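Local coordinates for protein charybdin (Charybdis maritima, PDB 2B7U) that is a plant member of the ribosome-inactivating protein family, with a fold that combines helices and a mixed sheet, at residues F165-A168 against T169-V172; A175-F178 against A179-E183. All coordinates share one frame; numbering follows the deposited sequence.

Overall arrangement
Interactions 1 and 2 follow one another along the chain and lie on successive helices. Residues 165-170 end helix 151-170, F171 is the junction, and V172 starts helix 172-180; residues 175-183 span most of helix 172-180 and the chain leaving it. Their centres are about 12 Å apart, and they touch where A168 O packs against A175 CB at 3.5 Å. In interaction 1, about 6 Å from the centre of the chain, all seven touching residues are buried, whereas interaction 2, about 16 Å out, is partly exposed. The chain thus runs from the core towards the surface within the ribosome-inactivating protein family region, and helix 21-35 packs against both.

Interaction 1: F165-A168 against T169-V172; sequences FCEA and TRFV
E167 and R170 meet through their charged ends, one helical turn apart, with the carboxylate and guanidinium planes turned 46° from each other. NH1 of R170 is 3.0 Å from E167 OE2 in a salt bridge, and it donates a hydrogen bond of 3.1 Å to E167 OE1. The carboxylate carbon lies in the guanidinium plane at its edge, but OE1 receives NH1 from above the carboxylate plane, so this is an inclined pairing and not a flat two-pronged one. The E167 chain is bent by its rotation about CB-CG (chi2 -64°), which brings its end back to an arginine chain extended from CG to NE. Over one guanidinium face sits C166 CB. Outside the pair, Y117 OH bonds to E167 OE2 and D77 O accepts from R170 NH2, which should help hold both buried groups in place.

T169 turns its hydroxyl back along the helix. With OG1 beside the backbone N (chi1 -67°), it donates to F165 O at 2.6 Å, while T169 N donates to the same oxygen from the opposite face of the carbonyl plane at 3.0 Å. Two bonds therefore grip F165 O. The last turn is closed by F171 N bonding to E167 O at 3.0 Å, and F171 then leaves helical geometry to stand at the N-cap position of helix 172-180.

W202 makes a cation-pi contact with R170 and meets the F171 ring. T169 packs on helix 21-35, F171 on helix 192-199, and F165 on strand 56-64 of the mixed sheet.

Interaction 2: A175-F178 against A179-E183; sequences ANHF and AFNLE
N181 reaches back over H177, and its side chain can be followed outward atom by atom. CB passes H177 O at 3.5 Å, and CG stands slightly farther from that oxygen. ND2 then donates to it at 2.9 Å with an N-H...O angle of 158°, H177 O lying near the amide plane. The torsion that sets CG beside the backbone N (chi1 -73°) folds the amide back in this way. ND2 also lies over one face of the H177 imidazole, nearer the edge of the ring than its middle and 3.4 Å from CE1; amide and ring planes are inclined by 53°. The ring gets there with CG anti to the backbone N, and its NE2 is hydrogen-bonded to K189 O.

This is the C-terminal turn of helix 172-180, where the regular bonding gives way: F180 N still donates to N176 O at 2.9 Å, but N181 N reaches H177 O at 3.4 Å only weakly. The asparagine amide thus supplies a shorter side-chain bond to a carbonyl that the backbone holds loosely.

One residue earlier along the helix, the F180 ring and the N176 amide run alongside each other, their planes nearly parallel. N176 CB makes a CH-pi contact over the ring face, 4.2 Å from its centroid, and the backbone O of N176 lies over the ring face, 3.0 Å from F180 CG. F180 is exposed, whereas A179 is buried against Y24 and T25 of helix 21-35. The F178 ring meets Y133, and L182 packs on M164 of helix 151-170.

Interaction 1: F165-A168 against T169-V172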
loop_
_atom_site.group_PDB
_atom_site.type_symbol
_atom_site.label_atom_id
_atom_site.label_comp_id
_atom_site.label_asym_id
_atom_site.label_seq_id
_atom_site.Cartn_x
_atom_site.Cartn_y
_atom_site.Cartn_z
ATOM N N PHE A 165 5.821 1.269 1.096
ATOM C CA PHE A 165 5.374 1.608 -0.261
ATOM C C PHE A 165 3.869 1.758 -0.331
ATOM O O PHE A 165 3.390 2.812 -0.743
ATOM C CB PHE A 165 5.983 0.644 -1.266
ATOM C CG PHE A 165 7.466 0.795 -1.332
ATOM C CD1 PHE A 165 8.016 1.829 -2.063
ATOM C CD2 PHE A 165 8.293 0.011 -0.570
ATOM C CE1 PHE A 165 9.376 2.052 -2.092
ATOM C CE2 PHE A 165 9.675 0.227 -0.578
ATOM C CZ PHE A 165 10.220 1.248 -1.349
ATOM N N CYS A 166 3.122 0.786 0.152
ATOM C CA CYS A 166 1.644 0.890 0.023
ATOM C C CYS A 166 1.046 1.933 0.982
ATOM O O CYS A 166 0.318 2.845 0.551
ATOM C CB CYS A 166 0.983 -0.439 0.181
ATOM S SG CYS A 166 1.662 -1.655 -1.016
ATOM N N GLU A 167 1.347 1.834 2.270
ATOM C CA GLU A 167 0.764 2.778 3.196
ATOM C C GLU A 167 1.315 4.196 2.969
ATOM O O GLU A 167 0.601 5.186 3.081
ATOM C CB GLU A 167 0.978 2.346 4.634
ATOM C CG GLU A 167 0.517 0.941 4.952
ATOM C CD GLU A 167 -0.959 0.715 4.807
ATOM O OE1 GLU A 167 -1.717 1.696 4.590
ATOM O OE2 GLU A 167 -1.388 -0.461 4.889
ATOM N N ALA A 168 2.611 4.312 2.680
ATOM C CA ALA A 168 3.197 5.621 2.347
ATOM C C ALA A 168 2.546 6.248 1.112
ATOM O O ALA A 168 2.307 7.458 1.074
ATOM C CB ALA A 168 4.703 5.485 2.144
ATOM N N THR A 169 2.223 5.430 0.111
ATOM C CA THR A 169 1.542 5.906 -1.094
ATOM C C THR A 169 0.139 6.413 -0.737
ATOM O O THR A 169 -0.276 7.486 -1.170
ATOM C CB THR A 169 1.502 4.799 -2.147
ATOM O OG1 THR A 169 2.853 4.541 -2.591
ATOM C CG2 THR A 169 0.677 5.156 -3.344
ATOM N N ARG A 170 -0.531 5.690 0.136
ATOM C CA ARG A 170 -1.898 6.073 0.552
ATOM C C ARG A 170 -1.969 7.346 1.388
ATOM O O ARG A 170 -2.968 8.061 1.303
ATOM C CB ARG A 170 -2.547 4.942 1.320
ATOM C CG ARG A 170 -2.825 3.658 0.572
ATOM C CD ARG A 170 -3.283 2.581 1.550
ATOM N NE ARG A 170 -3.730 1.378 0.856
ATOM C CZ ARG A 170 -3.367 0.135 1.163
ATOM N NH1 ARG A 170 -2.570 -0.105 2.194
ATOM N NH2 ARG A 170 -3.842 -0.878 0.466
ATOM N N PHE A 171 -0.986 7.610 2.246
ATOM C CA PHE A 171 -1.080 8.710 3.226
ATOM C C PHE A 171 0.121 9.623 3.246
ATOM O O PHE A 171 1.248 9.175 3.408
ATOM C CB PHE A 171 -1.296 8.158 4.631
ATOM C CG PHE A 171 -2.657 7.530 4.825
ATOM C CD1 PHE A 171 -3.764 8.337 5.002
ATOM C CD2 PHE A 171 -2.816 6.167 4.808
ATOM C CE1 PHE A 171 -5.008 7.755 5.177
ATOM C CE2 PHE A 171 -4.062 5.586 4.972
ATOM C CZ PHE A 171 -5.152 6.384 5.167
ATOM N N VAL A 172 -0.138 10.913 3.102
ATOM C CA VAL A 172 0.890 11.942 3.150
ATOM C C VAL A 172 1.754 11.862 4.396
ATOM O O VAL A 172 2.988 11.929 4.302
ATOM C CB VAL A 172 0.219 13.354 3.027
ATOM C CG1 VAL A 172 1.241 14.474 3.219
ATOM C CG2 VAL A 172 -0.495 13.457 1.657
#

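Interaction 2: A175-F178 against A179-E183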
loop_
_atom_site.group_PDB
_atom_site.type_symbol
_atom_site.label_atom_id
_atom_site.label_comp_id
_atom_site.label_asym_id
_atom_site.label_seq_id
_atom_site.Cartn_x
_atom_site.Cartn_y
_atom_site.Cartn_z
ATOM N N ALA A 175 4.153 8.756 4.409
ATOM C CA ALA A 175 5.289 9.013 3.523
ATOM C C ALA A 175 6.287 9.970 4.161
ATOM O O ALA A 175 7.498 9.716 4.132
ATOM C CB ALA A 175 4.865 9.553 2.199
ATOM N N ASN A 176 5.782 11.045 4.742
ATOM C CA ASN A 176 6.657 12.035 5.417
ATOM C C ASN A 176 7.435 11.387 6.545
ATOM O O ASN A 176 8.658 11.598 6.690
ATOM C CB ASN A 176 5.858 13.224 5.964
ATOM C CG ASN A 176 5.376 14.164 4.881
ATOM O OD1 ASN A 176 5.867 14.122 3.755
ATOM N ND2 ASN A 176 4.421 15.030 5.226
ATOM N N HIS A 177 6.733 10.597 7.356
ATOM C CA HIS A 177 7.342 10.006 8.522
ATOM C C HIS A 177 8.493 9.109 8.127
ATOM O O HIS A 177 9.570 9.129 8.745
ATOM C CB HIS A 177 6.325 9.185 9.315
ATOM C CG HIS A 177 6.920 8.518 10.511
ATOM N ND1 HIS A 177 7.263 9.211 11.651
ATOM C CD2 HIS A 177 7.257 7.228 10.735
ATOM C CE1 HIS A 177 7.787 8.371 12.527
ATOM N NE2 HIS A 177 7.793 7.166 12.000
ATOM N N PHE A 178 8.284 8.304 7.093
ATOM C CA PHE A 178 9.320 7.372 6.677
ATOM C C PHE A 178 10.469 8.101 5.990
ATOM O O PHE A 178 11.624 7.687 6.126
ATOM C CB PHE A 178 8.752 6.260 5.792
ATOM C CG PHE A 178 7.853 5.297 6.515
ATOM C CD1 PHE A 178 8.087 4.924 7.834
ATOM C CD2 PHE A 178 6.773 4.715 5.850
ATOM C CE1 PHE A 178 7.249 4.011 8.489
ATOM C CE2 PHE A 178 5.974 3.793 6.499
ATOM C CZ PHE A 178 6.204 3.441 7.809
ATOM N N ALA A 179 10.177 9.203 5.306
ATOM C CA ALA A 179 11.199 9.980 4.601
ATOM C C ALA A 179 12.129 10.666 5.591
ATOM O O ALA A 179 13.365 10.656 5.427
ATOM C CB ALA A 179 10.544 11.017 3.680
ATOM N N PHE A 180 11.541 11.219 6.640
ATOM C CA PHE A 180 12.270 12.082 7.576
ATOM C C PHE A 180 13.212 11.243 8.442
ATOM O O PHE A 180 14.207 11.762 8.947
ATOM C CB PHE A 180 11.286 12.873 8.457
ATOM C CG PHE A 180 10.383 13.843 7.696
ATOM C CD1 PHE A 180 10.567 14.129 6.338
ATOM C CD2 PHE A 180 9.369 14.519 8.367
ATOM C CE1 PHE A 180 9.751 15.034 5.687
ATOM C CE2 PHE A 180 8.551 15.439 7.705
ATOM C CZ PHE A 180 8.741 15.685 6.369
ATOM N N ASN A 181 12.899 9.957 8.594
ATOM C CA ASN A 181 13.593 9.047 9.514
ATOM C C ASN A 181 14.411 7.974 8.780
ATOM O O ASN A 181 15.028 7.102 9.399
ATOM C CB ASN A 181 12.567 8.388 10.435
ATOM C CG ASN A 181 12.018 9.343 11.490
ATOM O OD1 ASN A 181 12.741 9.743 12.409
ATOM N ND2 ASN A 181 10.747 9.706 11.371
ATOM N N LEU A 182 14.457 8.079 7.456
ATOM C CA LEU A 182 14.934 7.004 6.602
ATOM C C LEU A 182 16.391 6.617 6.830
ATOM O O LEU A 182 16.717 5.442 6.947
ATOM C CB LEU A 182 14.727 7.397 5.143
ATOM C CG LEU A 182 14.943 6.324 4.092
ATOM C CD1 LEU A 182 13.851 5.267 4.132
ATOM C CD2 LEU A 182 15.010 6.992 2.749
ATOM N N GLU A 183 17.257 7.614 6.916
ATOM C CA GLU A 183 18.696 7.353 7.020
ATOM C C GLU A 183 19.171 7.189 8.462
ATOM O O GLU A 183 20.381 7.080 8.709
ATOM C CB GLU A 183 19.465 8.457 6.303
ATOM C CG GLU A 183 19.162 8.529 4.809
ATOM C CD GLU A 183 20.227 9.284 4.038
ATOM O OE1 GLU A 183 21.283 8.681 3.729
ATOM O OE2 GLU A 183 20.010 10.480 3.747
#